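Local coordinates for uncharacterized protein Q7W7N7_BORPA (Bordetella parapertussis 12822, PDB 3CPK), which is of unknown function and belongs to the DUF498/DUF598 family, with an Xcc1710-like domain, at residues F35-P40 / R138-A143; N12-Y17 / T129-M134. One frame throughout, in Å; residues are numbered along the deposited sequence.

Interaction 1 of 2, residues F35-P40 / R138-A143; sequences FAPEGP and RRVVVA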
loop_
_atom_site.group_PDB
_atom_site.type_symbol
_atom_site.label_atom_id
_atom_site.label_comp_id
_atom_site.label_asym_id
_atom_site.label_seq_id
_atom_site.Cartn_x
_atom_site.Cartn_y
_atom_site.Cartn_z
ATOM N N PHE A 35 -1.229 -4.597 -2.304
ATOM C CA PHE A 35 -1.715 -5.878 -1.832
ATOM C C PHE A 35 -2.399 -5.762 -0.496
ATOM O O PHE A 35 -2.221 -4.793 0.237
ATOM C CB PHE A 35 -0.561 -6.902 -1.748
ATOM C CG PHE A 35 0.546 -6.509 -0.801
ATOM C CD1 PHE A 35 0.517 -6.913 0.532
ATOM C CD2 PHE A 35 1.610 -5.716 -1.242
ATOM C CE1 PHE A 35 1.522 -6.545 1.416
ATOM C CE2 PHE A 35 2.628 -5.337 -0.367
ATOM C CZ PHE A 35 2.585 -5.750 0.969
ATOM N N ALA A 36 -3.199 -6.779 -0.211
ATOM C CA ALA A 36 -3.949 -6.894 1.023
ATOM C C ALA A 36 -3.344 -8.094 1.735
ATOM O O ALA A 36 -2.433 -8.734 1.211
ATOM C CB ALA A 36 -5.412 -7.142 0.713
ATOM N N PRO A 37 -3.816 -8.402 2.950
ATOM C CA PRO A 37 -3.266 -9.553 3.673
ATOM C C PRO A 37 -3.489 -10.838 2.876
ATOM O O PRO A 37 -2.612 -11.706 2.783
ATOM C CB PRO A 37 -4.049 -9.532 4.981
ATOM C CG PRO A 37 -4.262 -8.070 5.191
ATOM C CD PRO A 37 -4.683 -7.600 3.826
ATOM N N GLU A 38 -4.680 -10.940 2.301
ATOM C CA GLU A 38 -5.039 -12.083 1.495
ATOM C C GLU A 38 -4.953 -11.676 0.031
ATOM O O GLU A 38 -5.073 -10.497 -0.287
ATOM C CB GLU A 38 -6.452 -12.532 1.853
ATOM C CG GLU A 38 -6.595 -12.925 3.316
ATOM C CD GLU A 38 -7.919 -13.597 3.619
ATOM O OE1 GLU A 38 -8.290 -14.523 2.865
ATOM O OE2 GLU A 38 -8.577 -13.210 4.613
ATOM N N GLY A 39 -4.716 -12.648 -0.849
ATOM C CA GLY A 39 -4.630 -12.367 -2.272
ATOM C C GLY A 39 -3.206 -12.275 -2.784
ATOM O O GLY A 39 -2.263 -12.532 -2.040
ATOM N N PRO A 40 -3.017 -11.914 -4.063
ATOM C CA PRO A 40 -1.679 -11.799 -4.643
ATOM C C PRO A 40 -1.087 -10.423 -4.381
ATOM O O PRO A 40 -1.804 -9.482 -4.008
ATOM C CB PRO A 40 -1.921 -12.004 -6.149
ATOM C CG PRO A 40 -3.320 -12.596 -6.236
ATOM C CD PRO A 40 -4.039 -11.890 -5.122
ATOM N N ARG A 138 -6.546 -5.967 11.122
ATOM C CA ARG A 138 -7.401 -4.919 10.572
ATOM C C ARG A 138 -7.529 -5.149 9.067
ATOM O O ARG A 138 -6.678 -5.804 8.466
ATOM C CB ARG A 138 -6.788 -3.542 10.826
ATOM C CG ARG A 138 -6.915 -3.023 12.255
ATOM C CD ARG A 138 -5.914 -1.890 12.494
ATOM N NE ARG A 138 -6.487 -0.744 13.204
ATOM C CZ ARG A 138 -6.965 0.351 12.616
ATOM N NH1 ARG A 138 -6.946 0.467 11.296
ATOM N NH2 ARG A 138 -7.458 1.341 13.350
ATOM N N ARG A 139 -8.592 -4.629 8.459
ATOM C CA ARG A 139 -8.781 -4.778 7.015
ATOM C C ARG A 139 -7.954 -3.683 6.330
ATOM O O ARG A 139 -8.427 -2.569 6.105
ATOM C CB ARG A 139 -10.264 -4.646 6.651
ATOM N N VAL A 140 -6.721 -4.026 5.972
ATOM C CA VAL A 140 -5.803 -3.065 5.387
ATOM C C VAL A 140 -5.216 -3.414 4.015
ATOM O O VAL A 140 -4.945 -4.573 3.726
ATOM C CB VAL A 140 -4.630 -2.853 6.369
ATOM C CG1 VAL A 140 -3.841 -4.158 6.506
ATOM C CG2 VAL A 140 -3.732 -1.711 5.897
ATOM N N VAL A 141 -5.033 -2.400 3.174
ATOM C CA VAL A 141 -4.408 -2.581 1.861
ATOM C C VAL A 141 -3.225 -1.624 1.863
ATOM O O VAL A 141 -3.272 -0.576 2.506
ATOM C CB VAL A 141 -5.311 -2.160 0.661
ATOM C CG1 VAL A 141 -4.543 -2.344 -0.635
ATOM C CG2 VAL A 141 -6.574 -2.977 0.617
ATOM N N VAL A 142 -2.163 -1.981 1.160
ATOM C CA VAL A 142 -1.016 -1.102 1.080
ATOM C C VAL A 142 -0.511 -0.989 -0.359
ATOM O O VAL A 142 -0.471 -1.964 -1.101
ATOM C CB VAL A 142 0.142 -1.576 1.994
ATOM C CG1 VAL A 142 0.705 -2.902 1.493
ATOM C CG2 VAL A 142 1.234 -0.510 2.044
ATOM N N ALA A 143 -0.154 0.235 -0.733
ATOM C CA ALA A 143 0.385 0.561 -2.048
ATOM C C ALA A 143 1.750 1.178 -1.753
ATOM O O ALA A 143 1.844 2.109 -0.954
ATOM C CB ALA A 143 -0.513 1.567 -2.745
#

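Interaction 2 of 2, residues N12-Y17 / T129-M134; sequences NTVTAY and TYNILM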
loop_
_atom_site.group_PDB
_atom_site.type_symbol
_atom_site.label_atom_id
_atom_site.label_comp_id
_atom_site.label_asym_id
_atom_site.label_seq_id
_atom_site.Cartn_x
_atom_site.Cartn_y
_atom_site.Cartn_z
ATOM N N ASN A 12 -0.014 -12.037 3.470
ATOM C CA ASN A 12 1.084 -11.307 2.869
ATOM C C ASN A 12 1.786 -10.464 3.930
ATOM O O ASN A 12 1.180 -9.645 4.639
ATOM C CB ASN A 12 0.592 -10.423 1.717
ATOM C CG ASN A 12 0.221 -11.232 0.482
ATOM O OD1 ASN A 12 0.945 -12.152 0.087
ATOM N ND2 ASN A 12 -0.904 -10.884 -0.141
ATOM N N THR A 13 3.090 -10.667 4.008
ATOM C CA THR A 13 3.914 -10.014 4.986
ATOM C C THR A 13 5.161 -9.369 4.401
ATOM O O THR A 13 5.895 -9.999 3.626
ATOM C CB THR A 13 4.311 -11.056 6.039
ATOM O OG1 THR A 13 3.116 -11.612 6.606
ATOM C CG2 THR A 13 5.165 -10.440 7.133
ATOM N N VAL A 14 5.383 -8.108 4.768
ATOM C CA VAL A 14 6.559 -7.381 4.330
ATOM C C VAL A 14 7.712 -7.994 5.121
ATOM O O VAL A 14 7.841 -7.803 6.332
ATOM C CB VAL A 14 6.446 -5.882 4.646
ATOM C CG1 VAL A 14 7.819 -5.235 4.573
ATOM C CG2 VAL A 14 5.499 -5.213 3.657
ATOM N N THR A 15 8.544 -8.745 4.415
ATOM C CA THR A 15 9.666 -9.458 5.012
ATOM C C THR A 15 10.904 -8.627 5.363
ATOM O O THR A 15 11.507 -8.809 6.413
ATOM C CB THR A 15 10.087 -10.616 4.085
ATOM O OG1 THR A 15 9.053 -11.603 4.063
ATOM C CG2 THR A 15 11.363 -11.255 4.581
ATOM N N ALA A 16 11.289 -7.737 4.463
ATOM C CA ALA A 16 12.443 -6.886 4.673
ATOM C C ALA A 16 12.222 -5.645 3.831
ATOM O O ALA A 16 11.353 -5.620 2.962
ATOM C CB ALA A 16 13.721 -7.603 4.247
ATOM N N TYR A 17 13.002 -4.613 4.105
ATOM C CA TYR A 17 12.900 -3.353 3.384
ATOM C C TYR A 17 14.325 -3.025 3.015
ATOM O O TYR A 17 15.246 -3.297 3.783
ATOM C CB TYR A 17 12.352 -2.250 4.294
ATOM C CG TYR A 17 11.606 -2.762 5.508
ATOM C CD1 TYR A 17 12.234 -3.596 6.437
ATOM C CD2 TYR A 17 10.267 -2.442 5.716
ATOM C CE1 TYR A 17 11.548 -4.104 7.532
ATOM C CE2 TYR A 17 9.569 -2.945 6.816
ATOM C CZ TYR A 17 10.217 -3.778 7.714
ATOM O OH TYR A 17 9.538 -4.312 8.780
ATOM N N THR A 129 4.030 -0.125 8.736
ATOM C CA THR A 129 2.718 0.150 9.310
ATOM C C THR A 129 1.716 -0.902 8.824
ATOM O O THR A 129 0.738 -1.209 9.504
ATOM C CB THR A 129 2.215 1.570 8.943
ATOM O OG1 THR A 129 3.116 2.552 9.466
ATOM C CG2 THR A 129 0.865 1.816 9.542
ATOM N N TYR A 130 1.974 -1.455 7.647
ATOM C CA TYR A 130 1.112 -2.487 7.083
ATOM C C TYR A 130 1.212 -3.767 7.905
ATOM O O TYR A 130 0.197 -4.383 8.233
ATOM C CB TYR A 130 1.511 -2.802 5.637
ATOM C CG TYR A 130 0.970 -4.128 5.170
ATOM C CD1 TYR A 130 -0.300 -4.231 4.614
ATOM C CD2 TYR A 130 1.699 -5.301 5.369
ATOM C CE1 TYR A 130 -0.836 -5.482 4.274
ATOM C CE2 TYR A 130 1.176 -6.537 5.042
ATOM C CZ TYR A 130 -0.091 -6.624 4.497
ATOM O OH TYR A 130 -0.618 -7.854 4.206
ATOM N N ASN A 131 2.441 -4.182 8.207
ATOM C CA ASN A 131 2.656 -5.389 8.989
ATOM C C ASN A 131 1.888 -5.294 10.299
ATOM O O ASN A 131 1.258 -6.258 10.733
ATOM C CB ASN A 131 4.147 -5.589 9.299
ATOM C CG ASN A 131 4.925 -6.227 8.145
ATOM O OD1 ASN A 131 6.158 -6.267 8.176
ATOM N ND2 ASN A 131 4.213 -6.733 7.134
ATOM N N ILE A 132 1.937 -4.121 10.923
ATOM C CA ILE A 132 1.259 -3.914 12.196
ATOM C C ILE A 132 -0.255 -3.968 12.088
ATOM O O ILE A 132 -0.895 -4.728 12.800
ATOM C CB ILE A 132 1.700 -2.580 12.852
ATOM C CG1 ILE A 132 3.167 -2.689 13.263
ATOM C CG2 ILE A 132 0.844 -2.277 14.083
ATOM C CD1 ILE A 132 3.765 -1.400 13.767
ATOM N N LEU A 133 -0.828 -3.169 11.202
ATOM C CA LEU A 133 -2.275 -3.178 11.031
ATOM C C LEU A 133 -2.749 -4.579 10.665
ATOM O O LEU A 133 -3.861 -4.984 10.987
ATOM C CB LEU A 133 -2.692 -2.204 9.932
ATOM C CG LEU A 133 -2.432 -0.727 10.201
ATOM C CD1 LEU A 133 -3.176 0.100 9.174
ATOM C CD2 LEU A 133 -2.900 -0.365 11.590
HETATM N N MSE A 134 -1.880 -5.312 9.985
HETATM C CA MSE A 134 -2.176 -6.661 9.569
HETATM C C MSE A 134 -2.086 -7.587 10.770
HETATM O O MSE A 134 -2.969 -8.407 10.994
HETATM C CB MSE A 134 -1.194 -7.068 8.461
HETATM C CG MSE A 134 -1.445 -8.421 7.841
HETATM SE SE MSE A 134 -0.552 -9.782 8.861
HETATM C CE MSE A 134 1.254 -9.545 8.133
#

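Interaction 1 of 2, residues F35-P40 / R138-A143
F35 lays one face of its ring over the CG1 methyl of V142, a CH-pi contact in which V142 CG1 stands 3.6 Å from the centroid of the F35 ring, 18° off the ring normal and displaced toward the rim. The two side chains run side by side in the same direction. Each first torsion contributes: F35 CG (chi1 61°) and V142 CG1 (chi1 66°) both sit between their own backbone N and carbonyl carbon, which turns ring and methyl to one another. A flat aromatic beside a branched aliphatic suits this buried place, since neither side chain brings a polar group. The backbones of the same two residues form an antiparallel hydrogen-bonded pair, F35 N to V142 O at 3.0 Å and V142 N to F35 O also at 3.0 Å. This pair joins strand 33-35 to strand 140-144 inside the mixed five-stranded sheet, where 140-144 has the parallel strand 91-95 as its other neighbour. F35 O also receives a CA-H...O contact from V141, whose CG1 lies 3.5 Å from the same F35 O. Past A36 the ladder stops, for P37 has no N-H to offer the next carbonyl; instead P37 CD approaches V140 O at 3.0 Å. The P37 ring crosses the V140 side chain at about a right angle, with P37 CG 4.1 Å from V140 CG1.

Interaction 2 of 2, residues N12-Y17 / T129-M134
Y130 reaches from the helix to the chain just ahead of strand 14-17 and gives its hydroxyl hydrogen to the backbone carbonyl of N12, with Y130 OH 2.6 Å from N12 O. The phenol suits this place because its long, rigid ring can cross a buried apolar layer and still end in a donor. With CG anti to the backbone N (chi1 162°), the ring is carried out from the helix; N12 O lies at its edge, in the ring plane, while the hydroxyl is tilted 29° from the plane of the N12 carbonyl. A second polar approach comes from N131, whose amide lies alongside the backbone of V14, its two ends near V14 N and V14 O. An asparagine suits a place that faces both a backbone N-H and a carbonyl.

One apolar pair crosses the contact. The V14 side chain sets off toward the helix, and V14 CG2 comes within 4.2 Å of Y130 CD2, obliquely to the ring. Selenomethionine M134 adds a methyl resting against two oxygens: bent at its second and third torsions, the chain brings its CE 3.2 Å from T13 OG1 and 3.5 Å from N12 O. T13 and M134 cross at about a right angle; the threonine hydroxyl is itself hydrogen-bonded to L11 O.

The short axes of strand 14-17 and helix 129-134 run nearly antiparallel, at 158°, and approach to 9.3 Å. Strand 14-18 is an outermost strand of the three-stranded antiparallel sheet, with 21-24 next to it and 27-29 beyond, so the contact sets this sheet against helix 123-135, whose Y130 and L133 also meet L93 of strand 91-95 and V140 of strand 140-144.

In the fold
The centres of the two interactions lie 10 Å apart, and their segments alternate along the chain: 12-17, 35-40, 129-134, 138-143. Helix 123-135 is followed, after a short loop, by strand 140-144, so one helix–strand unit serves both contacts, packing on the small antiparallel sheet in interaction 2 and pairing within the mixed sheet in interaction 1. The loop after strand 33-35 closes the circuit: P37 O probably accepts a hydrogen bond from N12 N, the N12 side-chain amide is bonded to A36 O and G39 O, and the F35 and Y130 rings meet edge-to-face. Early and late parts of the chain are thereby tied into one compact domain.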